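Local coordinates for probable signal peptide protein (Ralstonia solanacearum, PDB 2QGU) that binds a phospholipid, here a di-palmitoyl phosphatidylethanolamine, and as an MlaC-family protein probably carries such lipids between membranes, at residues A[141-144]-A[145-148]; A[34-37]-A[38-42]. The protein carries 13 engineered substitutions. One frame throughout, in Å; residues are numbered along the deposited sequence.

Contact 1 (A[141-144]-A[145-148]). With PEF (di-palmitoyl-3-sn-phosphatidylethanolamine), chain B.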
ATOM      1  N   VAL A 141      10.027  -3.781 -11.776  1.00  7.59           N
ATOM      2  CA  VAL A 141      10.370  -5.082 -11.212  1.00  8.34           C
ATOM      3  C   VAL A 141      10.547  -6.059 -12.371  1.00  8.13           C
ATOM      4  O   VAL A 141       9.706  -6.105 -13.277  1.00  8.80           O
ATOM      5  CB  VAL A 141       9.255  -5.596 -10.268  1.00  8.56           C
ATOM      6  CG1 VAL A 141       9.597  -6.974  -9.708  1.00  9.50           C
ATOM      7  CG2 VAL A 141       9.024  -4.609  -9.131  1.00  9.98           C
ATOM      8  N   ASN A 142      11.639  -6.824 -12.357  1.00  8.26           N
ATOM      9  CA  ASN A 142      11.765  -7.942 -13.285  1.00  8.70           C
ATOM     10  C   ASN A 142      11.027  -9.148 -12.716  1.00  8.52           C
ATOM     11  O   ASN A 142      11.498  -9.785 -11.773  1.00  9.16           O
ATOM     12  CB  ASN A 142      13.229  -8.300 -13.555  1.00  8.79           C
ATOM     13  CG  ASN A 142      13.359  -9.521 -14.444  1.00 11.05           C
ATOM     14  OD1 ASN A 142      12.471  -9.804 -15.252  1.00 11.99           O
ATOM     15  ND2 ASN A 142      14.453 -10.260 -14.291  1.00 14.99           N
ATOM     16  N   ASN A 143       9.857  -9.433 -13.282  1.00  8.81           N
ATOM     17  CA  ASN A 143       9.028 -10.547 -12.846  1.00  8.88           C
ATOM     18  C   ASN A 143       9.158 -11.717 -13.805  1.00  9.51           C
ATOM     19  O   ASN A 143       8.349 -11.870 -14.719  1.00  8.70           O
ATOM     20  CB  ASN A 143       7.559 -10.108 -12.746  1.00  8.64           C
ATOM     21  CG  ASN A 143       6.644 -11.228 -12.276  1.00  8.83           C
ATOM     22  OD1 ASN A 143       6.996 -11.996 -11.384  1.00 10.99           O
ATOM     23  ND2 ASN A 143       5.463 -11.329 -12.885  1.00  8.26           N
ATOM     24  N   ASN A 144      10.185 -12.540 -13.589  1.00 10.08           N
ATOM     25  CA  ASN A 144      10.456 -13.701 -14.450  1.00 10.89           C
ATOM     26  C   ASN A 144      10.505 -13.289 -15.930  1.00 10.53           C
ATOM     27  O   ASN A 144       9.972 -13.986 -16.800  1.00 11.08           O
ATOM     28  CB  ASN A 144       9.417 -14.820 -14.234  1.00 11.64           C
ATOM     29  CG  ASN A 144       9.221 -15.184 -12.764  1.00 14.46           C
ATOM     30  OD1 ASN A 144       8.116 -15.066 -12.223  1.00 18.41           O
ATOM     31  ND2 ASN A 144      10.290 -15.633 -12.117  1.00 16.68           N
ATOM     32  N   GLY A 145      11.121 -12.138 -16.195  1.00 10.08           N
ATOM     33  CA  GLY A 145      11.271 -11.639 -17.562  1.00  9.45           C
ATOM     34  C   GLY A 145      10.243 -10.617 -18.011  1.00  9.28           C
ATOM     35  O   GLY A 145      10.406  -9.992 -19.069  1.00  9.76           O
ATOM     36  N   GLU A 146       9.179 -10.457 -17.224  1.00  8.51           N
ATOM     37  CA  GLU A 146       8.111  -9.502 -17.518  1.00  7.74           C
ATOM     38  C   GLU A 146       8.346  -8.213 -16.733  1.00  7.68           C
ATOM     39  O   GLU A 146       8.357  -8.243 -15.503  1.00  8.32           O
ATOM     40  CB  GLU A 146       6.754 -10.104 -17.136  1.00  7.56           C
ATOM     41  CG  GLU A 146       5.551  -9.158 -17.255  1.00  6.86           C
ATOM     42  CD  GLU A 146       4.307  -9.676 -16.537  1.00  7.68           C
ATOM     43  OE1 GLU A 146       4.449 -10.405 -15.526  1.00  9.64           O
ATOM     44  OE2 GLU A 146       3.185  -9.334 -16.973  1.00  7.80           O
ATOM     45  N   PRO A 147       8.534  -7.075 -17.430  1.00  7.71           N
ATOM     46  CA  PRO A 147       8.617  -5.795 -16.710  1.00  7.39           C
ATOM     47  C   PRO A 147       7.308  -5.443 -16.000  1.00  7.19           C
ATOM     48  O   PRO A 147       6.235  -5.418 -16.619  1.00  7.46           O
ATOM     49  CB  PRO A 147       8.916  -4.764 -17.814  1.00  7.44           C
ATOM     50  CG  PRO A 147       9.354  -5.557 -19.006  1.00  8.94           C
ATOM     51  CD  PRO A 147       8.726  -6.916 -18.885  1.00  7.61           C
ATOM     52  N   VAL A 148       7.407  -5.180 -14.700  1.00  6.60           N
ATOM     53  CA  VAL A 148       6.253  -4.792 -13.891  1.00  6.67           C
ATOM     54  C   VAL A 148       6.523  -3.409 -13.297  1.00  6.59           C
ATOM     55  O   VAL A 148       7.412  -3.251 -12.461  1.00  6.93           O
ATOM     56  CB  VAL A 148       5.975  -5.837 -12.772  1.00  6.57           C
ATOM     57  CG1 VAL A 148       4.863  -5.383 -11.841  1.00  7.45           C
ATOM     58  CG2 VAL A 148       5.617  -7.194 -13.380  1.00  7.21           C
TER
HETATM   59  C2  PEF B 301       2.668 -10.034  -9.710  1.00 18.17           C
HETATM   60  C1  PEF B 301       2.246 -10.899 -10.897  1.00 18.18           C
HETATM   61  N   PEF B 301      -0.904 -15.753 -12.230  1.00 20.49           N
HETATM   62  C3  PEF B 301       4.154 -10.201  -9.469  1.00 18.49           C
HETATM   63  C4  PEF B 301      -0.399 -13.453 -11.556  1.00 19.99           C
HETATM   64  C5  PEF B 301      -1.363 -14.359 -12.317  1.00 20.43           C
HETATM   65  C10 PEF B 301       1.275  -8.206  -9.296  1.00 20.35           C
HETATM   66  C11 PEF B 301       1.024  -6.704  -9.253  1.00 20.38           C
HETATM   67  C12 PEF B 301       2.098  -6.020  -8.407  1.00 20.44           C
HETATM   68  C13 PEF B 301       1.875  -6.367  -6.939  1.00 20.22           C
HETATM   69  C14 PEF B 301       2.723  -5.502  -6.026  1.00 21.36           C
HETATM   70  C15 PEF B 301       2.411  -5.835  -4.570  1.00 21.84           C
HETATM   71  C16 PEF B 301       2.996  -4.777  -3.638  1.00 23.32           C
HETATM   72  C17 PEF B 301       2.449  -4.930  -2.222  1.00 24.61           C
HETATM   73  C18 PEF B 301       1.148  -4.143  -2.053  1.00 26.04           C
HETATM   74  C19 PEF B 301       1.124  -3.420  -0.709  1.00 26.87           C
HETATM   75  C20 PEF B 301       0.587  -4.339   0.392  1.00 26.84           C
HETATM   76  C21 PEF B 301       0.631  -3.643   1.750  1.00 26.92           C
HETATM   77  C22 PEF B 301      -0.514  -2.640   1.884  1.00 26.53           C
HETATM   78  C23 PEF B 301      -0.626  -2.120   3.316  1.00 25.93           C
HETATM   79  C24 PEF B 301       0.109  -0.792   3.482  1.00 25.71           C
HETATM   80  C25 PEF B 301       0.476  -0.549   4.944  1.00 25.17           C
HETATM   81  C30 PEF B 301       5.923  -9.315  -8.251  1.00 20.83           C
HETATM   82  C31 PEF B 301       6.619  -8.608  -7.257  1.00 22.26           C
HETATM   83  C32 PEF B 301       5.878  -8.149  -6.177  1.00 22.26           C
HETATM   84  C33 PEF B 301       6.809  -7.658  -5.050  1.00 21.41           C
HETATM   85  C34 PEF B 301       6.905  -6.125  -4.982  1.00 20.11           C
HETATM   86  C35 PEF B 301       7.169  -5.616  -3.551  1.00 19.71           C
HETATM   87  C36 PEF B 301       6.877  -4.253  -3.433  1.00 18.79           C
HETATM   88  C37 PEF B 301       6.930  -3.791  -2.113  1.00 18.89           C
HETATM   89  C38 PEF B 301       6.632  -2.426  -2.056  1.00 19.58           C
HETATM   90  C39 PEF B 301       6.522  -1.895  -0.620  1.00 19.81           C
HETATM   91  C40 PEF B 301       5.928  -0.473  -0.573  1.00 21.40           C
HETATM   92  C41 PEF B 301       4.389  -0.499  -0.511  1.00 21.11           C
HETATM   93  C42 PEF B 301       3.819   0.806   0.055  1.00 22.13           C
HETATM   94  C43 PEF B 301       2.335   0.970  -0.300  1.00 21.56           C
HETATM   95  C44 PEF B 301       1.732   2.215   0.361  1.00 22.71           C
HETATM   96  C45 PEF B 301       0.252   2.379   0.003  1.00 22.27           C
HETATM   97  O4  PEF B 301       0.502  -8.973  -8.714  1.00 20.88           O
HETATM   98  O5  PEF B 301       6.590  -9.712  -9.202  1.00 21.82           O
HETATM   99  O2  PEF B 301       2.366  -8.654  -9.982  1.00 17.49           O
HETATM  100  O3  PEF B 301       4.575  -9.578  -8.229  1.00 19.31           O
HETATM  101  O1P PEF B 301       3.309 -13.269 -12.579  1.00 15.49           O
HETATM  102  O2P PEF B 301       2.165 -14.725 -10.814  1.00 16.33           O
HETATM  103  O3P PEF B 301       2.239 -12.272 -10.499  1.00 17.24           O
HETATM  104  O4P PEF B 301       0.811 -13.288 -12.318  1.00 17.44           O
HETATM  105  P   PEF B 301       2.233 -13.464 -11.576  1.00 17.31           P
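The amide of Asn143 and the carboxylate of Glu146 run alongside each other with planes 27° apart, at the type I' turn of a beta hairpin. The lipid ester oxygen PEF O5 lies over one face of the amide, 3.4 Å from Asn143 CG. Glu146 OE1 takes one N-H of Asn143 ND2 at 3.0 Å, from slightly out of the amide plane. The same nitrogen gives its other bond to the phosphate, 2.9 Å from Asn143 ND2 to PEF O1P. The amide oxygen, Asn143 OD1, accepts from the side chain of Gln119, so both ends of the amide are held and its rotation is fixed. Asn143 and Glu146 are a hydrogen-bonded pair, so both side chains leave on the face of Val141 and Val148. With CG anti to the backbone N (chi1 -179°), Asn143 sends its amide toward the headgroup. Val148 CG2 packs against Asn143 CB at 3.6 Å. Backbone bonds also join Val141 to Val148. A carboxylate so near a phosphate is probably unfavourable in charge; the shared ND2 donor may ease this. On the other face, Asn142 turns its side-chain oxygen over the turn. The Gly145 N-H reaches Asn142 OD1 at 2.9 Å, with a bent N-H...O angle of 136°.

Contact 2 (A[34-37]-A[38-42])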
ATOM      1  N   THR A  34      14.913   5.908   0.233  1.00 10.89           N
ATOM      2  CA  THR A  34      13.957   5.354   1.186  1.00 10.89           C
ATOM      3  C   THR A  34      13.135   4.231   0.552  1.00 10.22           C
ATOM      4  O   THR A  34      12.990   3.144   1.127  1.00 10.38           O
ATOM      5  CB  THR A  34      13.030   6.448   1.743  1.00 11.34           C
ATOM      6  OG1 THR A  34      13.822   7.430   2.422  1.00 13.15           O
ATOM      7  CG2 THR A  34      12.017   5.867   2.725  1.00 11.63           C
ATOM      8  N   VAL A  35      12.607   4.489  -0.641  1.00  9.56           N
ATOM      9  CA  VAL A  35      11.830   3.482  -1.355  1.00  9.15           C
ATOM     10  C   VAL A  35      12.702   2.266  -1.672  1.00  9.68           C
ATOM     11  O   VAL A  35      12.312   1.130  -1.387  1.00  9.32           O
ATOM     12  CB  VAL A  35      11.199   4.049  -2.647  1.00  8.91           C
ATOM     13  CG1 VAL A  35      10.567   2.938  -3.469  1.00  8.53           C
ATOM     14  CG2 VAL A  35      10.159   5.113  -2.308  1.00  8.40           C
ATOM     15  N   LYS A  36      13.882   2.503  -2.245  1.00 10.03           N
ATOM     16  CA  LYS A  36      14.770   1.404  -2.636  1.00 10.83           C
ATOM     17  C   LYS A  36      15.121   0.507  -1.448  1.00 10.63           C
ATOM     18  O   LYS A  36      15.063  -0.718  -1.549  1.00 10.77           O
ATOM     19  CB  LYS A  36      16.055   1.926  -3.295  1.00 10.49           C
ATOM     20  CG  LYS A  36      16.959   0.809  -3.808  1.00 11.61           C
ATOM     21  CD  LYS A  36      18.272   1.331  -4.372  1.00 12.46           C
ATOM     22  CE  LYS A  36      19.280   0.196  -4.542  1.00 14.39           C
ATOM     23  NZ  LYS A  36      19.582  -0.516  -3.254  1.00 16.88           N
ATOM     24  N   THR A  37      15.494   1.125  -0.332  1.00 11.09           N
ATOM     25  CA  THR A  37      15.856   0.393   0.879  1.00 11.42           C
ATOM     26  C   THR A  37      14.689  -0.465   1.381  1.00 11.21           C
ATOM     27  O   THR A  37      14.873  -1.646   1.692  1.00 11.85           O
ATOM     28  CB  THR A  37      16.355   1.354   1.977  1.00 11.54           C
ATOM     29  OG1 THR A  37      17.507   2.052   1.490  1.00 12.48           O
ATOM     30  CG2 THR A  37      16.730   0.595   3.246  1.00 12.33           C
ATOM     31  N   ALA A  38      13.491   0.119   1.411  1.00 10.63           N
ATOM     32  CA  ALA A  38      12.291  -0.576   1.875  1.00 10.02           C
ATOM     33  C   ALA A  38      11.919  -1.755   0.977  1.00  9.61           C
ATOM     34  O   ALA A  38      11.647  -2.853   1.460  1.00  8.96           O
ATOM     35  CB  ALA A  38      11.124   0.395   1.990  1.00 10.35           C
ATOM     36  N   VAL A  39      11.919  -1.532  -0.332  1.00  8.82           N
ATOM     37  CA  VAL A  39      11.567  -2.592  -1.276  1.00  9.07           C
ATOM     38  C   VAL A  39      12.591  -3.729  -1.231  1.00  9.43           C
ATOM     39  O   VAL A  39      12.216  -4.904  -1.266  1.00  9.17           O
ATOM     40  CB  VAL A  39      11.363  -2.041  -2.703  1.00  8.69           C
ATOM     41  CG1 VAL A  39      11.177  -3.177  -3.703  1.00 10.26           C
ATOM     42  CG2 VAL A  39      10.157  -1.113  -2.732  1.00  8.97           C
ATOM     43  N   ASP A  40      13.874  -3.387  -1.136  1.00 10.07           N
ATOM     44  CA  ASP A  40      14.924  -4.404  -0.999  1.00 11.02           C
ATOM     45  C   ASP A  40      14.731  -5.225   0.267  1.00 10.76           C
ATOM     46  O   ASP A  40      14.956  -6.433   0.270  1.00 10.56           O
ATOM     47  CB  ASP A  40      16.312  -3.765  -0.952  1.00 11.86           C
ATOM     48  CG  ASP A  40      16.792  -3.290  -2.307  1.00 14.17           C
ATOM     49  OD1 ASP A  40      16.252  -3.743  -3.342  1.00 17.67           O
ATOM     50  OD2 ASP A  40      17.731  -2.462  -2.323  1.00 18.54           O
ATOM     51  N   ASP A  41      14.331  -4.556   1.341  1.00 10.57           N
ATOM     52  CA  ASP A  41      14.077  -5.210   2.617  1.00 10.54           C
ATOM     53  C   ASP A  41      12.927  -6.211   2.489  1.00 10.16           C
ATOM     54  O   ASP A  41      13.044  -7.353   2.930  1.00 10.09           O
ATOM     55  CB  ASP A  41      13.785  -4.148   3.678  1.00 11.18           C
ATOM     56  CG  ASP A  41      13.895  -4.667   5.090  1.00 12.61           C
ATOM     57  OD1 ASP A  41      14.452  -5.764   5.303  1.00 15.10           O
ATOM     58  OD2 ASP A  41      13.420  -3.957   5.996  1.00 14.38           O
ATOM     59  N   VAL A  42      11.834  -5.783   1.862  1.00  9.54           N
ATOM     60  CA  VAL A  42      10.702  -6.663   1.589  1.00  9.12           C
ATOM     61  C   VAL A  42      11.141  -7.889   0.785  1.00  9.17           C
ATOM     62  O   VAL A  42      10.871  -9.025   1.188  1.00  9.32           O
ATOM     63  CB  VAL A  42       9.560  -5.904   0.866  1.00  8.99           C
ATOM     64  CG1 VAL A  42       8.481  -6.870   0.342  1.00  8.86           C
ATOM     65  CG2 VAL A  42       8.948  -4.872   1.803  1.00  9.20           C
TER
HETATM   66  O   HOH W   1      14.472  -1.763  -4.159  1.00 12.61           O
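The first long helix, 31-47, carries this contact between residues one turn apart. Lys36 and Asp40 form an i to i+4 salt bridge on a flank of the helix beside strand 120-123. Their side chains cross obliquely. Lys36 runs extended as far as CE and then bends at chi4 (-59°), which turns its ammonium group back toward the carboxylate. Lys36 NZ lies 2.8 Å from Asp40 OD2 and meets that oxygen nearly in line with its C-O bond. The aliphatic part of the lysine passes close by, with Lys36 CG 3.7 Å from Asp40 OD2. The second carboxylate oxygen has another partner. A water donates to Asp40 OD1 at 2.8 Å and also to Lys36 O, tying the carboxylate to the helix backbone. Lys36 O therefore takes two bonds, because it also accepts the N-H of Asp40. The ammonium group and the water probably offset the charge of the carboxylate beside this carbonyl.

In the MlaC fold seen here, the helix packs against the antiparallel sheet, and the lipid chains run in a pocket that Val39 helps to line. Val35 and Val39 belong to the side that faces the sheet. Their side chains leave the helix together, one turn apart, with Val35 CG1 4.1 Å from Val39 CG2. Val39 CG2 also rests 3.4 Å from Val35 O. Both valines touch Tyr123 and Tyr152 of the sheet, and Val39 reaches the bound lipid. Regular backbone bonds join Thr34 to Ala38, Val35 to Val39 and Thr37 to Asp41. Ala38 puts its methyl against the preceding turn, with Ala38 CB 3.4 Å from Thr34 O. The hydroxyl of Thr37 bonds to Ala33 O, one turn back along the helix. Asp41 CB lies 3.4 Å from Thr37 O.

Overall arrangement
Both contacts are local. Contact 1 is mostly exposed and lies at the rim of the fold, with Val141 and Asn143 buried. In contact 2 the buried residues that meet are Val35 and Val39, and Val39 touches the lipid. The centres are about 17 Å apart, and the nearest atoms about 6 Å, so the two do not touch. Contact 1 joins strands 134-143 and 146-157; contact 2 lies within helix 31-47. They are linked through strand 146-157, which starts at the hairpin turn and whose Tyr152 and Val154 pack on the helix. Contact 1 meets the polar headgroup with an amide, whereas contact 2 offers the lipid a valine and keeps its charged pair on the flank next to strand 120-123.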